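RagB/SusD domain protein (Flavobacterium johnsoniae, PDB 5J90) binds chitin as a SusD homolog, probably capturing chitin chains at the cell surface for a polysaccharide utilization system. Local coordinates at residues R209-I214 with T224-A229; L122-M127 with N204-R209; V157-F162 with K216-L221. All coordinates share one frame; numbering follows the deposited sequence.

Interaction 1: R209-I214 with T224-A229; sequences RLAMRI and TEAEKA
Ala211 meets Ala226 where two consecutive helices, 196-213 and 219-231, run antiparallel past each other as the arms of a hairpin. The apolar part of the contact is small and close. The Ala211 methyl points at the facing helix and sits over its backbone, with CB 3.4 Å from Ala226 N and 3.8 Å from Ala226 CB. Ala226 aims its own methyl back, and the alpha carbons of the pair, Ala211 CA and Ala226 CA, come within 5.3 Å. Glu225 adds only the root of its side chain: its CB lies 3.8 Å from Ala211 CB, alongside the methyl.

The polar groups turn elsewhere. Glu225 has CG beside its backbone N (chi1 -66°) and bends again at CD (chi2 -68°), which carries the carboxylate off Ala211 and toward Lys228, one turn further along the same helix. Lys228 NZ forms a salt bridge with Glu225 OE1 at 3.0 Å, reaching it on the syn side but 27° out of the carboxylate plane; the second bond, from NZ to Glu225 OE2, is weak. OE1 also pairs with Arg207 of helix 196-213, and Lys228 with Asp166 of helix 154-177, so a chain of charges ties three helices together beside the methyl contact.

Helix 196-213 ends next to the contact. Ile214 N bonds to Ala211 O at 3.2 Å, while its alpha-helical bond to Leu210 O is weak, and Ile214 is the first residue to leave helical geometry.

No hydrogen bond crosses between the two segments. The backbones approach through small methyl groups and van der Waals contact, while the buried Glu225 carboxylate has two cationic neighbours, which would probably favour its ionised form.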
# COMPACT_ATOMS: atom_id res chain seq x y z
N ARG A 209 14.82 -6.59 13.16
CA ARG A 209 14.16 -5.30 12.98
C ARG A 209 13.58 -5.17 11.57
O ARG A 209 12.42 -4.79 11.40
CB ARG A 209 15.14 -4.16 13.25
CG ARG A 209 14.57 -2.79 12.88
CD ARG A 209 15.62 -1.68 12.91
NE ARG A 209 15.93 -1.26 14.28
CZ ARG A 209 16.79 -0.30 14.57
NH1 ARG A 209 17.44 0.32 13.59
NH2 ARG A 209 17.02 0.03 15.83
N LEU A 210 14.39 -5.47 10.56
CA LEU A 210 13.95 -5.32 9.17
C LEU A 210 12.84 -6.31 8.82
O LEU A 210 11.91 -5.99 8.06
CB LEU A 210 15.13 -5.46 8.20
CG LEU A 210 16.22 -4.40 8.36
CD1 LEU A 210 17.36 -4.67 7.38
CD2 LEU A 210 15.68 -2.99 8.21
N ALA A 211 12.91 -7.50 9.41
CA ALA A 211 11.88 -8.51 9.21
C ALA A 211 10.53 -8.04 9.77
O ALA A 211 9.50 -8.12 9.09
CB ALA A 211 12.30 -9.82 9.85
N MET A 212 10.51 -7.51 10.99
CA MET A 212 9.25 -7.07 11.56
C MET A 212 8.70 -5.87 10.79
O MET A 212 7.48 -5.73 10.65
CB MET A 212 9.40 -6.74 13.05
CG MET A 212 8.08 -6.86 13.82
SD MET A 212 7.43 -8.55 13.88
CE MET A 212 8.69 -9.34 14.88
N ARG A 213 9.59 -5.02 10.27
CA ARG A 213 9.14 -3.88 9.47
C ARG A 213 8.22 -4.28 8.34
O ARG A 213 7.28 -3.55 8.01
CB ARG A 213 10.34 -3.13 8.88
CG ARG A 213 9.95 -1.82 8.18
CD ARG A 213 9.94 -0.64 9.16
NE ARG A 213 11.31 -0.20 9.42
CZ ARG A 213 11.87 -0.11 10.62
NH1 ARG A 213 13.14 0.29 10.71
NH2 ARG A 213 11.20 -0.40 11.73
N ILE A 214 8.50 -5.43 7.72
CA ILE A 214 7.78 -5.82 6.51
C ILE A 214 6.63 -6.80 6.77
O ILE A 214 6.09 -7.38 5.83
CB ILE A 214 8.74 -6.37 5.42
CG1 ILE A 214 9.36 -7.70 5.83
CG2 ILE A 214 9.82 -5.33 5.12
CD1 ILE A 214 10.10 -8.40 4.70
N THR A 224 10.20 -15.60 7.80
CA THR A 224 11.42 -16.28 7.42
C THR A 224 12.65 -15.55 7.96
O THR A 224 13.53 -16.15 8.59
CB THR A 224 11.51 -16.43 5.89
OG1 THR A 224 10.45 -17.29 5.44
CG2 THR A 224 12.85 -17.01 5.49
N GLU A 225 12.72 -14.25 7.73
CA GLU A 225 13.90 -13.49 8.14
C GLU A 225 13.96 -13.31 9.66
O GLU A 225 15.04 -13.37 10.25
CB GLU A 225 13.96 -12.15 7.40
CG GLU A 225 14.17 -12.31 5.89
CD GLU A 225 15.54 -12.84 5.50
OE1 GLU A 225 16.47 -12.82 6.33
OE2 GLU A 225 15.70 -13.27 4.34
N ALA A 226 12.81 -13.15 10.31
CA ALA A 226 12.80 -13.01 11.77
C ALA A 226 13.26 -14.30 12.44
O ALA A 226 14.05 -14.30 13.38
CB ALA A 226 11.40 -12.64 12.26
N GLU A 227 12.75 -15.42 11.94
CA GLU A 227 13.16 -16.70 12.51
C GLU A 227 14.64 -17.01 12.24
O GLU A 227 15.31 -17.55 13.11
CB GLU A 227 12.21 -17.82 12.06
CG GLU A 227 10.84 -17.64 12.71
CD GLU A 227 9.84 -18.71 12.38
OE1 GLU A 227 9.95 -19.34 11.31
OE2 GLU A 227 8.91 -18.90 13.19
N LYS A 228 15.15 -16.62 11.08
CA LYS A 228 16.59 -16.75 10.79
C LYS A 228 17.44 -15.99 11.82
O LYS A 228 18.46 -16.50 12.30
CB LYS A 228 16.92 -16.22 9.39
CG LYS A 228 16.67 -17.18 8.24
CD LYS A 228 16.80 -16.48 6.87
CE LYS A 228 18.15 -15.81 6.68
NZ LYS A 228 18.18 -15.08 5.36
N ALA A 229 17.01 -14.77 12.15
CA ALA A 229 17.75 -13.93 13.09
C ALA A 229 17.95 -14.63 14.43
O ALA A 229 19.04 -14.63 15.00
CB ALA A 229 17.03 -12.59 13.28

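Interaction 2: L122-M127 with N204-R209; sequences LKVEGM and NTLRLR
The Arg209 guanidinium and the Glu125 carboxylate lie near each other, their planes turned 51° apart. A water lies at the guanidinium edge, in its plane, accepting from Arg209 NH1 at 3.0 Å and donating to Glu125 OE2 at 2.7 Å. Glu125 OE1 comes in obliquely, 4.0 Å from Arg209 NH1 and well out of the guanidinium plane, so the direct attraction is one of charge alone. NH1 is also hydrogen-bonded to His128, one turn beyond Val124, while Arg209 NH2 forms a salt bridge with Glu334.

Beside this polar group Leu206 reaches toward helix 113-134. Its CG stands anti to the backbone N (chi1 -179°), sending both methyls to that helix. CD2 touches Val124 CG1 at 3.8 Å and is equally near Glu125 N; CD1 lies 3.9 Å from Glu125 OE1. The short helical segments run roughly parallel, their N-to-C directions 33° apart and their axes 10.9 Å from each other at closest approach. Val124 also packs on Met161 of helix 154-177.

One leucine thus carries the apolar contact, and a bridging water in place of a direct salt bridge joins two buried opposite charges.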
# COMPACT_ATOMS: atom_id res chain seq x y z
N LEU A 122 27.43 -2.21 8.58
CA LEU A 122 27.31 -0.76 8.75
C LEU A 122 26.48 -0.13 7.63
O LEU A 122 25.71 0.80 7.87
CB LEU A 122 28.69 -0.12 8.80
CG LEU A 122 29.32 -0.10 10.18
CD1 LEU A 122 30.77 0.35 10.06
CD2 LEU A 122 28.54 0.83 11.09
N LYS A 123 26.66 -0.63 6.41
CA LYS A 123 25.91 -0.16 5.26
C LYS A 123 24.41 -0.33 5.49
O LYS A 123 23.63 0.62 5.30
CB LYS A 123 26.33 -0.92 4.01
CG LYS A 123 25.64 -0.48 2.72
CD LYS A 123 25.95 -1.48 1.61
CE LYS A 123 25.43 -1.03 0.25
NZ LYS A 123 25.62 -2.08 -0.77
N VAL A 124 24.00 -1.52 5.91
CA VAL A 124 22.58 -1.78 6.14
C VAL A 124 22.07 -0.93 7.31
O VAL A 124 20.97 -0.37 7.25
CB VAL A 124 22.32 -3.28 6.34
CG1 VAL A 124 20.85 -3.51 6.71
CG2 VAL A 124 22.68 -4.05 5.07
N GLU A 125 22.88 -0.79 8.36
CA GLU A 125 22.48 0.05 9.48
C GLU A 125 22.20 1.49 9.05
O GLU A 125 21.21 2.09 9.46
CB GLU A 125 23.54 0.02 10.59
CG GLU A 125 23.39 1.11 11.65
CD GLU A 125 22.04 1.13 12.38
OE1 GLU A 125 21.27 0.14 12.31
OE2 GLU A 125 21.77 2.17 13.03
N GLY A 126 23.07 2.05 8.21
CA GLY A 126 22.83 3.41 7.75
C GLY A 126 21.77 3.52 6.67
O GLY A 126 20.93 4.44 6.69
N MET A 127 21.79 2.60 5.72
CA MET A 127 20.92 2.74 4.55
C MET A 127 19.47 2.28 4.73
O MET A 127 18.58 2.76 4.02
CB MET A 127 21.56 2.14 3.29
CG MET A 127 22.93 2.76 2.95
SD MET A 127 22.92 4.57 2.75
CE MET A 127 21.92 4.74 1.27
N ASN A 204 22.28 -9.97 13.30
CA ASN A 204 21.07 -10.78 13.51
C ASN A 204 19.92 -9.92 14.02
O ASN A 204 18.76 -10.07 13.59
CB ASN A 204 21.33 -11.91 14.51
CG ASN A 204 22.35 -12.92 14.03
OD1 ASN A 204 22.56 -13.11 12.83
ND2 ASN A 204 22.99 -13.60 14.98
N THR A 205 20.21 -9.02 14.96
CA THR A 205 19.17 -8.21 15.56
C THR A 205 18.63 -7.18 14.55
O THR A 205 17.43 -6.91 14.50
CB THR A 205 19.68 -7.50 16.83
OG1 THR A 205 20.34 -8.45 17.67
CG2 THR A 205 18.52 -6.88 17.61
N LEU A 206 19.53 -6.64 13.74
CA LEU A 206 19.14 -5.74 12.65
C LEU A 206 18.26 -6.48 11.64
O LEU A 206 17.25 -5.93 11.18
CB LEU A 206 20.40 -5.17 11.98
CG LEU A 206 20.26 -4.19 10.83
CD1 LEU A 206 19.33 -3.05 11.18
CD2 LEU A 206 21.65 -3.67 10.43
N ARG A 207 18.61 -7.73 11.32
CA ARG A 207 17.74 -8.54 10.47
C ARG A 207 16.34 -8.66 11.08
O ARG A 207 15.34 -8.55 10.38
CB ARG A 207 18.31 -9.95 10.25
CG ARG A 207 17.43 -10.78 9.32
CD ARG A 207 17.82 -12.27 9.25
NE ARG A 207 19.25 -12.46 9.00
CZ ARG A 207 19.85 -12.28 7.84
NH1 ARG A 207 19.17 -11.89 6.76
NH2 ARG A 207 21.17 -12.46 7.75
N LEU A 208 16.27 -8.91 12.39
CA LEU A 208 14.98 -9.03 13.06
C LEU A 208 14.17 -7.74 12.97
O LEU A 208 12.95 -7.78 12.72
CB LEU A 208 15.18 -9.48 14.52
CG LEU A 208 13.92 -9.68 15.37
CD1 LEU A 208 13.00 -10.75 14.76
CD2 LEU A 208 14.31 -10.06 16.80
N ARG A 209 14.82 -6.59 13.16
CA ARG A 209 14.16 -5.30 12.98
C ARG A 209 13.58 -5.17 11.57
O ARG A 209 12.42 -4.79 11.40
CB ARG A 209 15.14 -4.16 13.25
CG ARG A 209 14.57 -2.79 12.88
CD ARG A 209 15.62 -1.68 12.91
NE ARG A 209 15.93 -1.26 14.28
CZ ARG A 209 16.79 -0.30 14.57
NH1 ARG A 209 17.44 0.32 13.59
NH2 ARG A 209 17.02 0.03 15.83
O HOH W 1 19.40 2.44 14.24

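Interaction 3: V157-F162 with K216-L221; sequences VYTQMF and KVKPAL
Lys218 NZ is gripped from two quarters on the side of helix 154-177: by a salt bridge with Glu155, its stronger partner, and by a water that accepts from NZ at 2.9 Å. The same water is hydrogen-bonded to Thr159 OG1 at 2.8 Å, and so spans the 4.1 Å between Lys218 NZ and Thr159 OG1. Glu155 lies one turn before Thr159, so both ends of the water bridge sit beside one stretch of this helix, and the charge of the lysine is paired there. Thr159 OG1 lies beside its own backbone N (chi1 -70°) and also makes a weak hydrogen bond back to Glu155 O.

Lys218 reaches across by stretching: beyond CG its chain is fully extended, and it meets the threonine side chain at about a right angle. Its backbone occupies the N-cap position of helix 219-231, with Pro219 in the first turn. The bridge consequently joins the start of that helix to the flank of helix 154-177 near the surface, where Thr159 is exposed.

Deeper in, Leu221 and Phe162 supply the apolar half. The leucine has CG anti to its backbone N (chi1 -176°), which directs the branched end toward helix 154-177, where CD2 approaches the phenyl ring obliquely, 4.2 Å from Phe162 CE2. The two side chains point toward each other and slide past in opposite directions, so a methyl branch and one corner of the ring do the touching. Phe162 is buried, also leaning on Leu210 of helix 196-213, while Leu221 is nearer the surface.

The N-cap and first turn of helix 219-231 thus pack on helix 154-177. Such packing of helix on helix suits the mainly helical SusD-like fold, whose family belongs to the TPR clan.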
# COMPACT_ATOMS: atom_id res chain seq x y z
N VAL A 157 15.27 -3.11 -2.38
CA VAL A 157 16.29 -2.73 -1.40
C VAL A 157 16.25 -3.66 -0.19
O VAL A 157 17.29 -4.14 0.28
CB VAL A 157 16.16 -1.25 -0.97
CG1 VAL A 157 17.19 -0.93 0.12
CG2 VAL A 157 16.36 -0.33 -2.18
N TYR A 158 15.05 -3.95 0.32
CA TYR A 158 14.92 -4.85 1.46
C TYR A 158 15.48 -6.25 1.15
O TYR A 158 16.22 -6.82 1.96
CB TYR A 158 13.47 -4.90 1.98
CG TYR A 158 13.27 -3.95 3.15
CD1 TYR A 158 13.20 -2.57 2.94
CD2 TYR A 158 13.23 -4.41 4.46
CE1 TYR A 158 13.05 -1.69 4.00
CE2 TYR A 158 13.08 -3.54 5.53
CZ TYR A 158 13.01 -2.18 5.30
OH TYR A 158 12.88 -1.34 6.39
N THR A 159 15.17 -6.80 -0.02
CA THR A 159 15.74 -8.09 -0.41
C THR A 159 17.26 -8.04 -0.43
O THR A 159 17.93 -8.94 0.09
CB THR A 159 15.18 -8.52 -1.77
OG1 THR A 159 13.80 -8.85 -1.61
CG2 THR A 159 15.91 -9.74 -2.32
N GLN A 160 17.82 -6.97 -1.00
CA GLN A 160 19.27 -6.83 -1.03
C GLN A 160 19.89 -6.72 0.37
O GLN A 160 20.93 -7.32 0.64
CB GLN A 160 19.67 -5.63 -1.88
CG GLN A 160 19.37 -5.76 -3.34
CD GLN A 160 19.66 -4.48 -4.09
OE1 GLN A 160 20.83 -4.18 -4.37
NE2 GLN A 160 18.61 -3.70 -4.39
N MET A 161 19.26 -5.95 1.26
CA MET A 161 19.77 -5.80 2.62
C MET A 161 19.78 -7.13 3.36
O MET A 161 20.75 -7.45 4.05
CB MET A 161 18.99 -4.73 3.38
CG MET A 161 19.20 -3.32 2.83
SD MET A 161 18.48 -2.01 3.83
CE MET A 161 16.73 -2.45 3.89
N PHE A 162 18.73 -7.93 3.23
CA PHE A 162 18.72 -9.24 3.87
C PHE A 162 19.85 -10.11 3.33
O PHE A 162 20.48 -10.86 4.09
CB PHE A 162 17.38 -9.95 3.65
CG PHE A 162 16.22 -9.38 4.44
CD1 PHE A 162 16.29 -9.22 5.82
CD2 PHE A 162 15.03 -9.06 3.80
CE1 PHE A 162 15.21 -8.72 6.55
CE2 PHE A 162 13.95 -8.55 4.51
CZ PHE A 162 14.04 -8.38 5.90
N LYS A 216 3.49 -6.47 7.45
CA LYS A 216 2.19 -6.18 6.82
C LYS A 216 2.23 -6.38 5.31
O LYS A 216 1.23 -6.78 4.72
CB LYS A 216 1.67 -4.77 7.17
CG LYS A 216 1.56 -4.52 8.67
CD LYS A 216 0.50 -3.48 9.08
CE LYS A 216 0.76 -2.14 8.47
NZ LYS A 216 -0.17 -1.12 9.08
N VAL A 217 3.36 -6.08 4.67
CA VAL A 217 3.43 -6.17 3.22
C VAL A 217 3.84 -7.57 2.74
O VAL A 217 3.38 -8.04 1.71
CB VAL A 217 4.37 -5.06 2.64
CG1 VAL A 217 5.82 -5.32 3.02
CG2 VAL A 217 4.22 -4.97 1.13
N LYS A 218 4.71 -8.24 3.50
CA LYS A 218 5.21 -9.57 3.14
C LYS A 218 5.35 -10.42 4.40
O LYS A 218 6.47 -10.72 4.83
CB LYS A 218 6.59 -9.47 2.49
CG LYS A 218 6.65 -9.32 0.97
CD LYS A 218 8.11 -9.50 0.49
CE LYS A 218 8.32 -9.18 -0.99
NZ LYS A 218 9.77 -9.32 -1.37
N PRO A 219 4.22 -10.83 5.01
CA PRO A 219 4.33 -11.61 6.25
C PRO A 219 5.12 -12.90 6.11
O PRO A 219 5.73 -13.31 7.10
CB PRO A 219 2.87 -11.90 6.64
CG PRO A 219 2.09 -11.66 5.39
CD PRO A 219 2.82 -10.58 4.64
N ALA A 220 5.12 -13.54 4.95
CA ALA A 220 5.90 -14.76 4.77
C ALA A 220 7.40 -14.50 4.87
O ALA A 220 8.12 -15.23 5.54
CB ALA A 220 5.55 -15.47 3.45
N LEU A 221 7.88 -13.45 4.21
CA LEU A 221 9.30 -13.12 4.26
C LEU A 221 9.68 -12.58 5.63
O LEU A 221 10.77 -12.87 6.13
CB LEU A 221 9.66 -12.10 3.18
CG LEU A 221 11.16 -11.76 3.08
CD1 LEU A 221 11.97 -13.01 2.77
CD2 LEU A 221 11.40 -10.69 2.02
O HOH W 2 11.76 -7.66 -0.07

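All three contacts lie on one side of the chain's centre, within a bundle built from helices 113-134, 154-177, 196-213 and 219-231. Interactions 1 and 3 are the closest, their centres about 8 Å apart, and they share helix 219-231; Leu210 CB touches Phe162 CE1 at 3.7 Å between them. Interactions 1 and 2 share Arg209 and helix 196-213, and the salt bridge from Arg207 NH1 to Glu225 OE1 (2.9 Å) ties them further. The same Arg207 NH1 lies 3.1 Å from Phe162 O, a probable hydrogen bond between interactions 2 and 3; the centres of these two are about 13 Å apart. Together the contacts join four helices into one continuous part of the helical scaffold.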